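Local coordinates for protein peptide amidase (Stenotrophomonas maltophilia, PDB 1M22) that probably hydrolyses amide bonds, as a serine-dependent member of the amidase signature family, at residues A18-G23 against H79-L84; A33-I38 against I52-D57; A63-E68 against G121-G126. All coordinates share one frame; numbering follows the deposited sequence.

Contact 1. Residues A18-G23 against H79-L84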
# COMPACT_ATOMS: atom_id res chain seq x y z
N ALA A 18 5.26 -15.01 -19.09
CA ALA A 18 5.86 -16.11 -19.85
C ALA A 18 4.77 -16.85 -20.62
O ALA A 18 4.97 -17.23 -21.78
CB ALA A 18 6.57 -17.06 -18.90
N ARG A 19 3.62 -17.06 -19.99
CA ARG A 19 2.52 -17.76 -20.64
C ARG A 19 2.00 -16.98 -21.85
O ARG A 19 1.75 -17.57 -22.91
CB ARG A 19 1.37 -17.99 -19.66
CG ARG A 19 1.71 -18.89 -18.49
CD ARG A 19 0.49 -19.11 -17.61
NE ARG A 19 0.80 -19.85 -16.40
CZ ARG A 19 -0.11 -20.27 -15.53
NH1 ARG A 19 -1.40 -20.03 -15.74
NH2 ARG A 19 0.26 -20.94 -14.44
N MET A 20 1.85 -15.67 -21.70
CA MET A 20 1.37 -14.85 -22.81
C MET A 20 2.41 -14.80 -23.92
O MET A 20 2.07 -14.83 -25.10
CB MET A 20 1.04 -13.43 -22.33
CG MET A 20 -0.16 -13.35 -21.39
SD MET A 20 -0.72 -11.66 -21.04
CE MET A 20 0.45 -11.17 -19.77
N THR A 21 3.68 -14.73 -23.54
CA THR A 21 4.77 -14.67 -24.51
C THR A 21 4.90 -15.99 -25.28
O THR A 21 5.39 -16.01 -26.41
CB THR A 21 6.10 -14.33 -23.80
OG1 THR A 21 5.97 -13.05 -23.17
CG2 THR A 21 7.25 -14.28 -24.80
N ALA A 22 4.46 -17.08 -24.67
CA ALA A 22 4.52 -18.40 -25.31
C ALA A 22 3.26 -18.67 -26.12
O ALA A 22 3.13 -19.71 -26.76
CB ALA A 22 4.70 -19.48 -24.26
N GLY A 23 2.33 -17.72 -26.09
CA GLY A 23 1.09 -17.86 -26.84
C GLY A 23 0.06 -18.79 -26.22
O GLY A 23 -0.87 -19.23 -26.90
N HIS A 79 3.45 -6.06 -19.81
CA HIS A 79 2.57 -6.02 -20.97
C HIS A 79 1.39 -6.98 -20.85
O HIS A 79 1.57 -8.20 -20.81
CB HIS A 79 3.37 -6.35 -22.24
CG HIS A 79 2.64 -6.03 -23.51
ND1 HIS A 79 2.96 -4.94 -24.30
CD2 HIS A 79 1.58 -6.63 -24.11
CE1 HIS A 79 2.14 -4.89 -25.33
NE2 HIS A 79 1.30 -5.90 -25.24
N GLY A 80 0.19 -6.43 -20.79
CA GLY A 80 -1.01 -7.24 -20.68
C GLY A 80 -1.41 -7.69 -19.28
O GLY A 80 -2.40 -8.40 -19.13
N ILE A 81 -0.66 -7.27 -18.27
CA ILE A 81 -0.94 -7.65 -16.88
C ILE A 81 -2.04 -6.78 -16.25
O ILE A 81 -1.90 -5.56 -16.18
CB ILE A 81 0.34 -7.54 -16.02
CG1 ILE A 81 1.40 -8.50 -16.54
CG2 ILE A 81 0.02 -7.81 -14.55
CD1 ILE A 81 1.05 -9.97 -16.41
N PRO A 82 -3.14 -7.40 -15.79
CA PRO A 82 -4.25 -6.64 -15.18
C PRO A 82 -3.98 -6.27 -13.72
O PRO A 82 -3.56 -7.12 -12.93
CB PRO A 82 -5.44 -7.59 -15.29
CG PRO A 82 -5.03 -8.57 -16.36
CD PRO A 82 -3.57 -8.77 -16.09
N LEU A 83 -4.26 -5.02 -13.37
CA LEU A 83 -4.05 -4.56 -12.00
C LEU A 83 -5.17 -3.64 -11.52
O LEU A 83 -6.01 -3.18 -12.30
CB LEU A 83 -2.70 -3.84 -11.90
CG LEU A 83 -2.40 -2.65 -12.82
CD1 LEU A 83 -3.17 -1.42 -12.35
CD2 LEU A 83 -0.90 -2.37 -12.81
N LEU A 84 -5.19 -3.39 -10.21
CA LEU A 84 -6.18 -2.52 -9.59
C LEU A 84 -5.50 -1.34 -8.90
O LEU A 84 -4.36 -1.46 -8.45
CB LEU A 84 -7.01 -3.31 -8.57
CG LEU A 84 -8.01 -4.31 -9.17
CD1 LEU A 84 -8.39 -5.34 -8.12
CD2 LEU A 84 -9.25 -3.57 -9.67

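Contact 2. Residues A33-I38 against I52-D57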
# COMPACT_ATOMS: atom_id res chain seq x y z
N ALA A 33 -11.09 -13.21 -16.97
CA ALA A 33 -11.10 -14.19 -15.88
C ALA A 33 -11.17 -13.45 -14.54
O ALA A 33 -11.93 -13.83 -13.66
CB ALA A 33 -9.86 -15.06 -15.93
N TYR A 34 -10.38 -12.39 -14.40
CA TYR A 34 -10.41 -11.62 -13.16
C TYR A 34 -11.76 -10.93 -12.99
O TYR A 34 -12.31 -10.90 -11.89
CB TYR A 34 -9.29 -10.57 -13.15
CG TYR A 34 -7.92 -11.13 -12.84
CD1 TYR A 34 -7.69 -11.88 -11.69
CD2 TYR A 34 -6.84 -10.87 -13.68
CE1 TYR A 34 -6.41 -12.36 -11.38
CE2 TYR A 34 -5.56 -11.33 -13.38
CZ TYR A 34 -5.35 -12.08 -12.23
OH TYR A 34 -4.09 -12.52 -11.91
N LEU A 35 -12.31 -10.38 -14.08
CA LEU A 35 -13.59 -9.70 -14.01
C LEU A 35 -14.70 -10.66 -13.57
O LEU A 35 -15.59 -10.28 -12.80
CB LEU A 35 -13.93 -9.06 -15.36
CG LEU A 35 -13.07 -7.85 -15.73
CD1 LEU A 35 -13.38 -7.41 -17.15
CD2 LEU A 35 -13.31 -6.72 -14.74
N GLN A 36 -14.64 -11.89 -14.06
CA GLN A 36 -15.65 -12.88 -13.69
C GLN A 36 -15.51 -13.23 -12.21
O GLN A 36 -16.51 -13.40 -11.51
CB GLN A 36 -15.49 -14.14 -14.55
CG GLN A 36 -16.57 -15.18 -14.32
CD GLN A 36 -16.49 -16.32 -15.32
OE1 GLN A 36 -16.55 -16.11 -16.53
NE2 GLN A 36 -16.36 -17.55 -14.81
N ARG A 37 -14.27 -13.32 -11.73
CA ARG A 37 -14.02 -13.65 -10.33
C ARG A 37 -14.48 -12.49 -9.44
O ARG A 37 -15.02 -12.70 -8.35
CB ARG A 37 -12.53 -13.95 -10.12
CG ARG A 37 -12.20 -14.53 -8.76
CD ARG A 37 -10.76 -15.05 -8.74
NE ARG A 37 -10.31 -15.42 -7.41
CZ ARG A 37 -10.59 -16.57 -6.79
NH1 ARG A 37 -11.34 -17.49 -7.38
NH2 ARG A 37 -10.12 -16.79 -5.57
N ILE A 38 -14.28 -11.26 -9.90
CA ILE A 38 -14.71 -10.09 -9.15
C ILE A 38 -16.23 -10.13 -9.01
O ILE A 38 -16.78 -9.86 -7.95
CB ILE A 38 -14.28 -8.78 -9.86
CG1 ILE A 38 -12.76 -8.61 -9.74
CG2 ILE A 38 -15.02 -7.59 -9.27
CD1 ILE A 38 -12.20 -7.46 -10.54
N ILE A 52 -14.35 -0.84 -5.91
CA ILE A 52 -15.35 0.22 -5.85
C ILE A 52 -15.86 0.64 -7.23
O ILE A 52 -16.99 1.12 -7.36
CB ILE A 52 -14.77 1.44 -5.06
CG1 ILE A 52 -15.88 2.44 -4.74
CG2 ILE A 52 -13.63 2.09 -5.84
CD1 ILE A 52 -15.44 3.56 -3.80
N GLU A 53 -15.05 0.45 -8.27
CA GLU A 53 -15.48 0.79 -9.63
C GLU A 53 -14.68 0.03 -10.66
O GLU A 53 -13.45 -0.06 -10.57
CB GLU A 53 -15.35 2.29 -9.90
CG GLU A 53 -16.01 2.73 -11.21
CD GLU A 53 -15.78 4.20 -11.57
OE1 GLU A 53 -15.31 4.97 -10.71
OE2 GLU A 53 -16.08 4.58 -12.72
N LEU A 54 -15.36 -0.53 -11.65
CA LEU A 54 -14.70 -1.26 -12.72
C LEU A 54 -14.35 -0.28 -13.83
O LEU A 54 -15.03 0.72 -14.03
CB LEU A 54 -15.61 -2.35 -13.28
CG LEU A 54 -15.94 -3.52 -12.35
CD1 LEU A 54 -17.00 -4.41 -13.00
CD2 LEU A 54 -14.68 -4.32 -12.06
N ASN A 55 -13.27 -0.57 -14.55
CA ASN A 55 -12.86 0.26 -15.66
C ASN A 55 -13.66 -0.20 -16.88
O ASN A 55 -13.50 -1.33 -17.33
CB ASN A 55 -11.36 0.11 -15.92
CG ASN A 55 -10.91 0.87 -17.15
OD1 ASN A 55 -11.65 1.70 -17.69
ND2 ASN A 55 -9.69 0.60 -17.60
N PRO A 56 -14.53 0.67 -17.42
CA PRO A 56 -15.32 0.27 -18.59
C PRO A 56 -14.45 -0.06 -19.80
O PRO A 56 -14.90 -0.75 -20.71
CB PRO A 56 -16.23 1.47 -18.82
CG PRO A 56 -15.39 2.62 -18.34
CD PRO A 56 -14.80 2.07 -17.06
N ASP A 57 -13.22 0.43 -19.80
CA ASP A 57 -12.30 0.19 -20.92
C ASP A 57 -11.30 -0.93 -20.67
O ASP A 57 -10.35 -1.09 -21.43
CB ASP A 57 -11.52 1.46 -21.26
CG ASP A 57 -12.41 2.59 -21.74
OD1 ASP A 57 -13.46 2.30 -22.36
OD2 ASP A 57 -12.05 3.76 -21.51

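Contact 3. Residues A63-E68 against G121-G126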
# COMPACT_ATOMS: atom_id res chain seq x y z
N ALA A 63 -7.43 -5.96 -25.12
CA ALA A 63 -7.46 -6.32 -26.53
C ALA A 63 -6.40 -5.55 -27.33
O ALA A 63 -5.84 -6.09 -28.28
CB ALA A 63 -8.84 -6.06 -27.11
N GLU A 64 -6.15 -4.31 -26.94
CA GLU A 64 -5.14 -3.51 -27.63
C GLU A 64 -3.76 -4.06 -27.30
O GLU A 64 -2.89 -4.11 -28.17
CB GLU A 64 -5.25 -2.04 -27.22
CG GLU A 64 -4.47 -1.08 -28.10
CD GLU A 64 -4.84 -1.19 -29.57
OE1 GLU A 64 -6.06 -1.20 -29.88
OE2 GLU A 64 -3.93 -1.25 -30.42
N ARG A 65 -3.55 -4.47 -26.05
CA ARG A 65 -2.25 -5.02 -25.67
C ARG A 65 -2.02 -6.32 -26.45
O ARG A 65 -0.89 -6.61 -26.85
CB ARG A 65 -2.18 -5.32 -24.17
CG ARG A 65 -2.46 -4.14 -23.22
CD ARG A 65 -1.47 -2.97 -23.26
NE ARG A 65 -1.71 -2.09 -24.37
CZ ARG A 65 -2.33 -0.92 -24.49
NH1 ARG A 65 -2.91 -0.22 -23.52
NH2 ARG A 65 -2.35 -0.46 -25.73
N ASP A 66 -3.07 -7.10 -26.66
CA ASP A 66 -2.94 -8.34 -27.41
C ASP A 66 -2.64 -8.06 -28.88
O ASP A 66 -1.85 -8.77 -29.50
CB ASP A 66 -4.19 -9.21 -27.28
CG ASP A 66 -4.31 -9.87 -25.92
OD1 ASP A 66 -3.27 -10.06 -25.25
OD2 ASP A 66 -5.44 -10.22 -25.51
N ARG A 67 -3.27 -7.03 -29.45
CA ARG A 67 -3.01 -6.69 -30.84
C ARG A 67 -1.54 -6.27 -30.98
O ARG A 67 -0.86 -6.66 -31.92
CB ARG A 67 -3.93 -5.56 -31.31
CG ARG A 67 -5.33 -6.02 -31.73
CD ARG A 67 -6.14 -4.89 -32.35
NE ARG A 67 -6.66 -3.95 -31.36
CZ ARG A 67 -7.74 -4.16 -30.62
NH1 ARG A 67 -8.44 -5.28 -30.75
NH2 ARG A 67 -8.13 -3.25 -29.74
N GLU A 68 -1.06 -5.48 -30.02
CA GLU A 68 0.33 -5.04 -30.04
C GLU A 68 1.26 -6.24 -29.95
O GLU A 68 2.27 -6.31 -30.65
CB GLU A 68 0.60 -4.08 -28.87
CG GLU A 68 -0.20 -2.79 -28.94
CD GLU A 68 -0.03 -1.91 -27.71
OE1 GLU A 68 0.32 -2.45 -26.63
OE2 GLU A 68 -0.25 -0.69 -27.81
N GLY A 121 2.33 -1.17 -20.40
CA GLY A 121 1.44 -2.20 -20.91
C GLY A 121 0.45 -2.81 -19.94
O GLY A 121 -0.28 -3.74 -20.30
N ALA A 122 0.41 -2.32 -18.71
CA ALA A 122 -0.52 -2.86 -17.73
C ALA A 122 -1.96 -2.50 -18.10
O ALA A 122 -2.22 -1.48 -18.72
CB ALA A 122 -0.19 -2.35 -16.33
N VAL A 123 -2.88 -3.37 -17.71
CA VAL A 123 -4.30 -3.18 -17.97
C VAL A 123 -4.96 -2.78 -16.65
O VAL A 123 -4.83 -3.49 -15.65
CB VAL A 123 -4.95 -4.49 -18.47
CG1 VAL A 123 -6.47 -4.34 -18.55
CG2 VAL A 123 -4.38 -4.85 -19.84
N VAL A 124 -5.65 -1.65 -16.63
CA VAL A 124 -6.32 -1.21 -15.41
C VAL A 124 -7.71 -1.84 -15.34
O VAL A 124 -8.58 -1.55 -16.15
CB VAL A 124 -6.45 0.33 -15.38
CG1 VAL A 124 -7.17 0.76 -14.10
CG2 VAL A 124 -5.07 0.97 -15.45
N LEU A 125 -7.90 -2.73 -14.37
CA LEU A 125 -9.19 -3.41 -14.19
C LEU A 125 -10.22 -2.50 -13.53
O LEU A 125 -11.41 -2.61 -13.80
CB LEU A 125 -9.03 -4.66 -13.33
CG LEU A 125 -8.35 -5.90 -13.90
CD1 LEU A 125 -8.15 -6.92 -12.79
CD2 LEU A 125 -9.20 -6.49 -15.02
N GLY A 126 -9.75 -1.62 -12.65
CA GLY A 126 -10.64 -0.73 -11.94
C GLY A 126 -10.00 -0.13 -10.71
O GLY A 126 -8.77 -0.16 -10.57

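Contact 1. Residues A18-G23 against H79-L84
Met20 reaches out from the last turn of helix 13-21 and sets its terminal methyl against the backbone of His79 and Gly80 and the side chain of Ile81. CB points at the opposite segment, and CG continues the line, lying beside the backbone N (chi1 -68°) with chi2 close to fully extended. CB and CG meet nothing of 79-84; they only carry the thioether across the gap, the nearest CA atoms, those of Met20 and Gly80, being 8.3 Å apart. The sulfur stays at a loose distance from the carbonyl oxygens, Met20 SD lying 4.1 Å from Gly80 O. Gly80, at positive phi, has no side chain on the flank that SD approaches. The chain then bends at chi3 (-81°), and this turn brings Met20 CE to 3.3 Å from His79 O and to 3.6 Å from Ile81 CD1. Ile81 meets it with the end of its CG1 branch, the two side chains running at a slant to each other.

Just beyond Met20 the helix stops in a Schellman motif: Gly23, also at positive phi, sends its N to Met20 O at 3.1 Å. Both carbonyls near the thioether have polar partners elsewhere, His79 O with Gln17 NE2 and Gly80 O with Ser27 OG. Met20 therefore supplies apolar cover to a loop whose two nearby carbonyls are hydrogen-bonded by other residues, and joins the helix end to the lead-in of strand 82-86 by van der Waals contact.

Contact 2. Residues A33-I38 against I52-D57
Leu54 sends one methyl of its isopropyl group toward helix 27-43, so that it meets both Leu35 and Ile38, one helical turn apart. The evidence is a triangle of methyls: Leu54 CD2 lies 3.8 Å from Leu35 CD2 and 4.3 Å from Ile38 CD1, while Leu35 CD2 and Ile38 CD1 are themselves 4.4 Å apart. The two leucines have nearly the same conformation. In each, CG stands beside the backbone N (chi1 -70° in Leu35, -67° in Leu54) and CD1 continues the extended line of the chain, leaving CD2 as the branch that turns back and does the touching. Their roots differ, however: the CB of Leu54 points at the helix, whereas that of Leu35 is directed off to one flank and only its outer end swings in. Ile38 also aims its CB across the contact, and its CG1 arm is extended, carrying CD1 toward the Leu54 CD2 methyl.

Strand 51-54 is an outermost strand of the mixed eleven-stranded sheet that forms the core of this fold, and helix 27-43 lies against it here; Leu35 also touches Leu125 on the neighbouring, antiparallel strand 123-128. A classic beta bulge interrupts the strand here, with Ile52 and Glu53 set together opposite Lys127.

Past Leu54 the chain leaves the strand through an Asx turn. Asn55 OD1 accepts from Asp57 N at 2.9 Å, a fairly straight bond at the hydrogen, yet the N-H comes in from above the plane of the side-chain carbonyl, 70° from it. The amide's other end, ND2, is held by Val124 O and Glu61 OE2, which fixes its rotation just where Asp57 takes the N-cap position of helix 58-70, though the Asp57 side chain makes no capping bond.

Contact 3. Residues A63-E68 against G121-G126
Arg65 lays the aliphatic part of its side chain across the backbone of Gly121 while its guanidinium turns back toward its own helix. Arg65 CD is 3.3 Å from Gly121 O and 3.8 Å from Gly121 CA. One carbon earlier, Arg65 CG rests on the CG2 methyl of Val123 at 4.0 Å; these two side chains pass each other heading in opposite directions. Two successive bends, at chi2 (-64°) and chi3 (79°), explain the hooked course: methylenes face Gly121 and Val123, and nitrogens face Glu68, three residues on.

There the guanidinium grips the carboxylate side-on, in a salt bridge with one nitrogen to each oxygen. Arg65 NE lies 3.1 Å from Glu68 OE1, and Arg65 NH2 lies 3.0 Å from Glu68 OE2. The two groups are not coplanar: both oxygens are tilted by roughly 25° from the guanidinium plane, and both are met from above the carboxylate plane. Glu68 OE2 has a second positive partner in Arg75, so its negative charge is probably well compensated. Gly121 O, beneath CD, pairs with the backbone N of Gly80.

Gly121 closes helix 112-119 with a Schellman motif at positive phi, and strand 123-128 follows almost at once, parallel to its neighbour 82-86. Helix 58-70 thus packs over the helix-to-strand junction of a beta-alpha-beta unit in the mixed sheet of the alpha/beta amidase fold.

All three contacts set helices against strands, or the loops leading into them, toward one edge of the same mixed sheet, away from the annotated catalytic residues. Contacts 1 and 3 are buried, their centres about 9 Å apart, and their strands 82-86 and 123-128 are sheet neighbours; along the chain the two contacts interleave. Contact 2, nested within the loop closed by contact 1, lies at the outermost strand and is only partly buried. It joins contact 3 through the backbone and side chain of Asn55 and contact 1 through Tyr34 packing on Pro82. Chemically, contact 2 is purely methyl against methyl, whereas contacts 1 and 3 each lay a long, bent side chain against a backbone that includes a glycine, a thioether in one and a salt-bridged arginine in the other.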